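Local coordinates for glucan-binding protein C, GbpC (Streptococcus mutans UA159, PDB 5UQZ), which binds glucan and probably mediates both sucrose-independent and sucrose-dependent adherence of the bacterium as a cell-wall-anchored surface protein, at residues Met220-Leu225 with Asn259-Ala264. Residues are numbered along the deposited sequence; the frame is centred on the assembly and turned at random.
Sequences MSLSSL and NEIYSA. With CA (calcium ion), chain B.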
loop_
_atom_site.group_PDB
_atom_site.type_symbol
_atom_site.label_atom_id
_atom_site.label_comp_id
_atom_site.label_asym_id
_atom_site.label_seq_id
_atom_site.Cartn_x
_atom_site.Cartn_y
_atom_site.Cartn_z
ATOM N N MET A 220 -7.661 -11.540 1.056
ATOM C CA MET A 220 -7.441 -10.218 0.494
ATOM C C MET A 220 -6.256 -9.539 1.164
ATOM O O MET A 220 -5.970 -9.726 2.352
ATOM C CB MET A 220 -8.699 -9.384 0.627
ATOM C CG MET A 220 -9.823 -10.029 -0.179
ATOM S SD MET A 220 -11.244 -9.001 -0.458
ATOM C CE MET A 220 -10.528 -7.870 -1.650
ATOM N N SER A 221 -5.590 -8.710 0.399
ATOM C CA SER A 221 -4.386 -8.039 0.851
ATOM C C SER A 221 -4.725 -6.824 1.699
ATOM O O SER A 221 -5.692 -6.106 1.439
ATOM C CB SER A 221 -3.583 -7.596 -0.366
ATOM O OG SER A 221 -4.324 -6.673 -1.144
ATOM N N LEU A 222 -3.877 -6.561 2.690
ATOM C CA LEU A 222 -3.872 -5.312 3.446
ATOM C C LEU A 222 -2.401 -4.891 3.491
ATOM O O LEU A 222 -1.723 -4.879 4.537
ATOM C CB LEU A 222 -4.464 -5.525 4.851
ATOM C CG LEU A 222 -5.945 -5.956 4.800
ATOM C CD1 LEU A 222 -6.441 -6.433 6.139
ATOM C CD2 LEU A 222 -6.866 -4.863 4.231
ATOM N N SER A 223 -1.888 -4.537 2.321
ATOM C CA SER A 223 -0.486 -4.202 2.172
ATOM C C SER A 223 -0.226 -2.738 2.506
ATOM O O SER A 223 -1.140 -1.934 2.702
ATOM C CB SER A 223 -0.061 -4.471 0.737
ATOM O OG SER A 223 -0.258 -5.844 0.406
ATOM N N SER A 224 1.066 -2.397 2.582
ATOM C CA SER A 224 1.474 -1.003 2.636
ATOM C C SER A 224 0.873 -0.280 3.857
ATOM O O SER A 224 0.388 0.843 3.784
ATOM C CB SER A 224 1.114 -0.298 1.332
ATOM O OG SER A 224 1.639 1.012 1.276
ATOM N N LEU A 225 1.000 -0.909 5.039
ATOM C CA LEU A 225 0.551 -0.270 6.280
ATOM C C LEU A 225 1.758 0.418 6.908
ATOM O O LEU A 225 2.383 -0.081 7.865
ATOM C CB LEU A 225 -0.126 -1.265 7.207
ATOM C CG LEU A 225 -1.413 -1.900 6.630
ATOM C CD1 LEU A 225 -1.988 -2.882 7.619
ATOM C CD2 LEU A 225 -2.453 -0.875 6.223
ATOM N N ASN A 259 -8.076 -4.407 18.444
ATOM C CA ASN A 259 -9.101 -4.342 17.426
ATOM C C ASN A 259 -8.536 -4.040 16.040
ATOM O O ASN A 259 -9.261 -4.161 15.064
ATOM C CB ASN A 259 -10.149 -3.255 17.817
ATOM C CG ASN A 259 -10.880 -3.541 19.092
ATOM O OD1 ASN A 259 -11.171 -4.693 19.434
ATOM N ND2 ASN A 259 -11.227 -2.471 19.799
ATOM N N GLU A 260 -7.262 -3.695 15.925
ATOM C CA GLU A 260 -6.734 -3.208 14.663
ATOM C C GLU A 260 -5.430 -3.918 14.313
ATOM O O GLU A 260 -4.700 -4.380 15.187
ATOM C CB GLU A 260 -6.475 -1.720 14.776
ATOM C CG GLU A 260 -7.760 -0.857 14.910
ATOM C CD GLU A 260 -7.418 0.583 15.100
ATOM O OE1 GLU A 260 -6.888 0.906 16.169
ATOM O OE2 GLU A 260 -7.602 1.376 14.157
ATOM N N ILE A 261 -5.105 -3.936 13.030
ATOM C CA ILE A 261 -3.789 -4.383 12.570
ATOM C C ILE A 261 -2.988 -3.179 12.117
ATOM O O ILE A 261 -3.521 -2.261 11.481
ATOM C CB ILE A 261 -3.798 -5.489 11.497
ATOM C CG1 ILE A 261 -4.369 -4.994 10.167
ATOM C CG2 ILE A 261 -4.559 -6.722 12.063
ATOM C CD1 ILE A 261 -4.087 -5.961 9.017
ATOM N N TYR A 262 -1.702 -3.184 12.454
ATOM C CA TYR A 262 -0.779 -2.134 12.062
ATOM C C TYR A 262 0.601 -2.555 12.544
ATOM O O TYR A 262 0.769 -3.534 13.283
ATOM C CB TYR A 262 -1.146 -0.762 12.636
ATOM C CG TYR A 262 -1.313 -0.630 14.126
ATOM C CD1 TYR A 262 -2.541 -0.927 14.734
ATOM C CD2 TYR A 262 -0.244 -0.197 14.912
ATOM C CE1 TYR A 262 -2.721 -0.778 16.106
ATOM C CE2 TYR A 262 -0.400 -0.058 16.307
ATOM C CZ TYR A 262 -1.628 -0.366 16.891
ATOM O OH TYR A 262 -1.770 -0.243 18.250
ATOM N N SER A 263 1.597 -1.769 12.149
ATOM C CA SER A 263 2.954 -1.935 12.641
ATOM C C SER A 263 3.113 -1.110 13.896
ATOM O O SER A 263 3.043 0.109 13.840
ATOM C CB SER A 263 3.938 -1.479 11.564
ATOM O OG SER A 263 5.290 -1.622 11.971
ATOM N N ALA A 264 3.375 -1.775 15.044
ATOM C CA ALA A 264 3.459 -1.052 16.313
ATOM C C ALA A 264 4.619 -0.065 16.326
ATOM O O ALA A 264 4.524 0.997 16.964
ATOM C CB ALA A 264 3.599 -2.055 17.460
HETATM CA CA CA B . 0.659 2.852 2.574
HETATM O O HOH W 1 1.186 0.451 10.372
HETATM O O HOH W 2 2.260 3.715 0.917
HETATM O O HOH W 3 1.241 5.334 2.852
HETATM O O HOH W 4 -0.263 4.388 0.864
HETATM O O HOH W 5 -1.520 2.058 2.060
#
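I261 reaches out from strand 260-263 and meets L222 and L225. Its CB points toward segment 220-225. From there CG1 lies between the backbone N and the carbonyl carbon (chi1 67°), which sends the long branch across to the two leucines. CG1 comes within 4.1 Å of L225 CD1. The tip, CD1, does most of the touching: it is 3.7 Å from L222 CD1 and 4.0 Å from L225 CD1. Each leucine thus offers one methyl, and each crosses the isoleucine at about a right angle. This side-chain patch is buried and apolar. V254 and L256 of strand 254-257 also pack on I261, and M305 packs on L222.

The contact joins the edge strand 219-222 of a three-stranded antiparallel sheet, and the calcium-binding loop that follows it, to strand 260-263 of the large antiparallel sheet of the beta-supersandwich. Strand 260-263 pairs there with 233-240 and 254-257. No direct hydrogen bond links the two segments.

One water bridges them instead. It donates to L225 O at 2.8 Å and accepts from S263 N at 2.9 Å. N267 ND2 also bonds L225 O, giving that carbonyl a second donor. S263 OG is held by K265 O.

Between the two leucines the chain turns out to calcium. S224 binds the ion twice, through its backbone O at 2.4 Å and through OG at 2.5 Å. OG stands anti to the backbone N (chi1 -173°), beside the carbonyl carbon, so both oxygens can face the metal. Four waters, N226 and E237 complete the site, and D285 shares a hydrogen bond with S224 OG.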